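Local coordinates for cellulosomal scaffoldin adaptor protein B (Acetivibrio cellulolyticus, PDB 3BWZ), which serves as a scaffoldin of the cellulosome, this part being a type II cohesin module that probably recruits a partner by binding its dockerin, at residues G19-N30 against Q109-V120. Sequence-based numbering, arbitrary orientation. Where two conformers were deposited one is given.
Sequences GEIVTASINIKN and QTGTVAVVKFKV
In the jelly-roll β-sandwich of the cohesin module, antiparallel strands 21-29 and 111-120 pair along their length, V22 N and F118 O bonding at 2.8 Å in the hydrogen-bonded V22–F118 pair. A classic β bulge interrupts the register: V113 and A114 together face I26, whose O receives V113 N at 2.8 Å while its N gives to A114 O at 3.0 Å. V113, with CG2 wedged between its own N and carbonyl carbon, presses that methyl on I26 O at 3.4 Å. G111, at phi 162°, takes a backbone shape that a CB would obstruct. V22, A24, I26, I28, V116 and F118, largely apolar, line the inner face; V22 CG2 meets V120 CG2 at 3.7 Å. The other face is more polar. K117 runs alongside T23 and bends at its last torsion (-75°), bringing NZ 2.9 Å from OG1 of T23. T112 OG1 likewise donates to N27 OD1 at 2.7 Å, from 47° above the amide carbonyl plane. V115 CG1 and T23 CG2 are tightly packed at 3.3 Å. Strand 6-11 flanks 21-29 on its other edge, strand 48-51 pairs with 111-120, and L39 and M41 of strand 34-42 pack under I26.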
loop_
_atom_site.group_PDB
_atom_site.type_symbol
_atom_site.label_atom_id
_atom_site.label_comp_id
_atom_site.label_asym_id
_atom_site.label_seq_id
_atom_site.Cartn_x
_atom_site.Cartn_y
_atom_site.Cartn_z
ATOM N N GLY A 19 -6.069 -0.823 20.619
ATOM C CA GLY A 19 -5.376 0.426 20.739
ATOM C C GLY A 19 -3.983 0.457 20.145
ATOM O O GLY A 19 -3.410 1.539 19.969
ATOM N N GLU A 20 -3.403 -0.697 19.863
ATOM C CA GLU A 20 -2.089 -0.707 19.271
ATOM C C GLU A 20 -2.128 -0.244 17.815
ATOM O O GLU A 20 -3.159 -0.309 17.142
ATOM C CB GLU A 20 -1.493 -2.108 19.319
ATOM C CG GLU A 20 -0.981 -2.529 20.657
ATOM C CD GLU A 20 -0.176 -3.819 20.564
ATOM O OE1 GLU A 20 0.755 -3.918 19.743
ATOM O OE2 GLU A 20 -0.479 -4.734 21.303
ATOM N N ILE A 21 -0.956 0.162 17.328
ATOM C CA ILE A 21 -0.780 0.502 15.923
ATOM C C ILE A 21 -0.122 -0.677 15.202
ATOM O O ILE A 21 0.923 -1.180 15.640
ATOM C CB ILE A 21 0.078 1.779 15.756
ATOM C CG1 ILE A 21 -0.531 2.938 16.549
ATOM C CG2 ILE A 21 0.223 2.128 14.274
ATOM C CD1 ILE A 21 -1.983 3.236 16.265
ATOM N N VAL A 22 -0.721 -1.075 14.096
ATOM C CA VAL A 22 -0.170 -2.079 13.211
ATOM C C VAL A 22 0.264 -1.360 11.943
ATOM O O VAL A 22 -0.526 -0.626 11.322
ATOM C CB VAL A 22 -1.249 -3.141 12.867
ATOM C CG1 VAL A 22 -0.732 -4.117 11.797
ATOM C CG2 VAL A 22 -1.721 -3.875 14.112
ATOM N N THR A 23 1.526 -1.530 11.553
ATOM C CA THR A 23 2.066 -0.841 10.395
ATOM C C THR A 23 2.085 -1.787 9.221
ATOM O O THR A 23 2.776 -2.816 9.256
ATOM C CB THR A 23 3.463 -0.294 10.710
ATOM O OG1 THR A 23 3.384 0.616 11.818
ATOM C CG2 THR A 23 4.050 0.449 9.522
ATOM N N ALA A 24 1.348 -1.428 8.179
ATOM C CA ALA A 24 1.305 -2.189 6.940
ATOM C C ALA A 24 2.246 -1.519 5.934
ATOM O O ALA A 24 2.001 -0.416 5.451
ATOM C CB ALA A 24 -0.123 -2.237 6.398
ATOM N N SER A 25 3.321 -2.215 5.607
ATOM C CA SER A 25 4.270 -1.766 4.608
ATOM C C SER A 25 3.955 -2.422 3.283
ATOM O O SER A 25 3.779 -3.635 3.194
ATOM C CB SER A 25 5.692 -2.143 5.032
ATOM O OG SER A 25 6.052 -1.458 6.209
ATOM N N ILE A 26 3.848 -1.613 2.235
ATOM C CA ILE A 26 3.566 -2.086 0.895
ATOM C C ILE A 26 4.902 -2.234 0.183
ATOM O O ILE A 26 5.543 -1.249 -0.169
ATOM C CB ILE A 26 2.639 -1.159 0.115
ATOM C CG1 ILE A 26 1.300 -0.935 0.839
ATOM C CG2 ILE A 26 2.410 -1.751 -1.270
ATOM C CD1 ILE A 26 0.569 0.232 0.377
ATOM N N ASN A 27 5.344 -3.478 0.023
ATOM C CA ASN A 27 6.692 -3.798 -0.404
ATOM C C ASN A 27 6.691 -4.423 -1.780
ATOM O O ASN A 27 5.972 -5.400 -2.022
ATOM C CB ASN A 27 7.386 -4.756 0.575
ATOM C CG ASN A 27 7.630 -4.126 1.916
ATOM O OD1 ASN A 27 7.440 -2.935 2.106
ATOM N ND2 ASN A 27 8.033 -4.940 2.881
ATOM N N ILE A 28 7.530 -3.888 -2.657
ATOM C CA ILE A 28 7.767 -4.480 -3.961
ATOM C C ILE A 28 9.135 -5.140 -4.004
ATOM O O ILE A 28 10.042 -4.704 -3.304
ATOM C CB ILE A 28 7.591 -3.473 -5.135
ATOM C CG1 ILE A 28 8.665 -2.375 -5.133
ATOM C CG2 ILE A 28 6.196 -2.875 -5.132
ATOM C CD1 ILE A 28 8.663 -1.508 -6.401
ATOM N N LYS A 29 9.247 -6.165 -4.826
ATOM C CA LYS A 29 10.488 -6.855 -5.077
ATOM C C LYS A 29 10.654 -7.090 -6.572
ATOM O O LYS A 29 9.783 -7.673 -7.218
ATOM C CB LYS A 29 10.495 -8.209 -4.378
ATOM C CG LYS A 29 11.772 -8.963 -4.452
ATOM C CD LYS A 29 11.735 -10.206 -3.589
ATOM C CE LYS A 29 11.352 -11.481 -4.336
ATOM N NZ LYS A 29 9.948 -11.458 -4.847
ATOM N N ASN A 30 11.806 -6.678 -7.094
ATOM C CA ASN A 30 12.201 -6.991 -8.460
ATOM C C ASN A 30 11.183 -6.572 -9.489
ATOM O O ASN A 30 10.902 -7.312 -10.420
ATOM C CB ASN A 30 12.539 -8.479 -8.600
ATOM C CG ASN A 30 13.642 -8.899 -7.679
ATOM O OD1 ASN A 30 14.621 -8.173 -7.498
ATOM N ND2 ASN A 30 13.478 -10.048 -7.048
ATOM N N GLN A 109 13.577 -0.820 -7.885
ATOM C CA GLN A 109 12.871 -2.063 -8.199
ATOM C C GLN A 109 12.406 -2.821 -6.976
ATOM O O GLN A 109 11.522 -3.683 -7.092
ATOM C CB GLN A 109 13.755 -2.956 -9.075
ATOM C CG GLN A 109 14.209 -2.214 -10.329
ATOM C CD GLN A 109 14.826 -3.095 -11.377
ATOM O OE1 GLN A 109 15.283 -4.233 -11.108
ATOM N NE2 GLN A 109 14.830 -2.618 -12.569
ATOM N N THR A 110 13.007 -2.519 -5.827
ATOM C CA THR A 110 12.738 -3.234 -4.584
ATOM C C THR A 110 12.692 -2.222 -3.463
ATOM O O THR A 110 13.635 -1.458 -3.272
ATOM C CB THR A 110 13.823 -4.282 -4.303
ATOM O OG1 THR A 110 13.758 -5.268 -5.336
ATOM C CG2 THR A 110 13.627 -4.953 -2.952
ATOM N N GLY A 111 11.599 -2.214 -2.704
ATOM C CA GLY A 111 11.490 -1.334 -1.548
ATOM C C GLY A 111 10.067 -1.166 -1.103
ATOM O O GLY A 111 9.166 -1.833 -1.599
ATOM N N THR A 112 9.876 -0.284 -0.130
ATOM C CA THR A 112 8.554 -0.026 0.428
ATOM C C THR A 112 7.995 1.209 -0.250
ATOM O O THR A 112 8.573 2.294 -0.130
ATOM C CB THR A 112 8.647 0.174 1.963
ATOM O OG1 THR A 112 9.222 -1.003 2.550
ATOM C CG2 THR A 112 7.300 0.495 2.585
ATOM N N VAL A 113 6.902 1.050 -0.973
ATOM C CA VAL A 113 6.347 2.158 -1.710
ATOM C C VAL A 113 5.566 3.117 -0.829
ATOM O O VAL A 113 5.465 4.287 -1.169
ATOM C CB VAL A 113 5.502 1.691 -2.914
ATOM C CG1 VAL A 113 6.332 0.910 -3.895
ATOM C CG2 VAL A 113 4.306 0.929 -2.539
ATOM N N ALA A 114 4.978 2.612 0.247
ATOM C CA ALA A 114 4.096 3.386 1.099
ATOM C C ALA A 114 3.853 2.573 2.347
ATOM O O ALA A 114 4.014 1.346 2.348
ATOM C CB ALA A 114 2.759 3.659 0.362
ATOM N N VAL A 115 3.412 3.269 3.394
ATOM C CA VAL A 115 3.070 2.656 4.654
ATOM C C VAL A 115 1.689 3.148 5.075
ATOM O O VAL A 115 1.390 4.343 4.997
ATOM C CB VAL A 115 4.121 3.057 5.700
ATOM C CG1 VAL A 115 3.769 2.622 7.069
ATOM C CG2 VAL A 115 5.472 2.507 5.319
ATOM N N VAL A 116 0.853 2.209 5.515
ATOM C CA VAL A 116 -0.436 2.555 6.112
ATOM C C VAL A 116 -0.443 1.989 7.515
ATOM O O VAL A 116 -0.336 0.784 7.709
ATOM C CB VAL A 116 -1.654 2.027 5.304
ATOM C CG1 VAL A 116 -2.953 2.465 6.008
ATOM C CG2 VAL A 116 -1.597 2.535 3.886
ATOM N N LYS A 117 -0.590 2.875 8.497
ATOM C CA LYS A 117 -0.713 2.489 9.881
ATOM C C LYS A 117 -2.188 2.380 10.244
ATOM O O LYS A 117 -2.996 3.207 9.856
ATOM C CB LYS A 117 0.004 3.495 10.759
ATOM C CG LYS A 117 1.509 3.403 10.587
ATOM C CD LYS A 117 2.235 4.547 11.261
ATOM C CE LYS A 117 3.716 4.364 11.209
ATOM N NZ LYS A 117 4.190 3.334 12.166
ATOM N N PHE A 118 -2.496 1.367 11.042
ATOM C CA PHE A 118 -3.848 1.109 11.505
ATOM C C PHE A 118 -3.897 1.003 13.010
ATOM O O PHE A 118 -3.138 0.246 13.612
ATOM C CB PHE A 118 -4.416 -0.188 10.915
ATOM C CG PHE A 118 -4.647 -0.160 9.441
ATOM C CD1 PHE A 118 -3.700 -0.665 8.558
ATOM C CD2 PHE A 118 -5.829 0.326 8.926
ATOM C CE1 PHE A 118 -3.938 -0.648 7.206
ATOM C CE2 PHE A 118 -6.072 0.333 7.575
ATOM C CZ PHE A 118 -5.126 -0.163 6.723
ATOM N N LYS A 119 -4.817 1.741 13.612
ATOM C CA LYS A 119 -5.151 1.572 15.022
ATOM C C LYS A 119 -6.143 0.429 15.166
ATOM O O LYS A 119 -7.141 0.366 14.442
ATOM C CB LYS A 119 -5.732 2.877 15.553
ATOM C CG LYS A 119 -6.180 3.008 17.005
ATOM C CD LYS A 119 -7.165 4.219 17.179
ATOM C CE LYS A 119 -6.626 5.557 16.676
ATOM N NZ LYS A 119 -7.674 6.652 16.690
ATOM N N VAL A 120 -5.882 -0.465 16.120
ATOM C CA VAL A 120 -6.750 -1.606 16.367
ATOM C C VAL A 120 -7.914 -1.171 17.261
ATOM O O VAL A 120 -7.723 -0.843 18.439
ATOM C CB VAL A 120 -5.974 -2.770 17.026
ATOM C CG1 VAL A 120 -6.913 -3.929 17.326
ATOM C CG2 VAL A 120 -4.805 -3.197 16.114
HETATM O O HOH W 1 15.624 -7.222 -5.184
#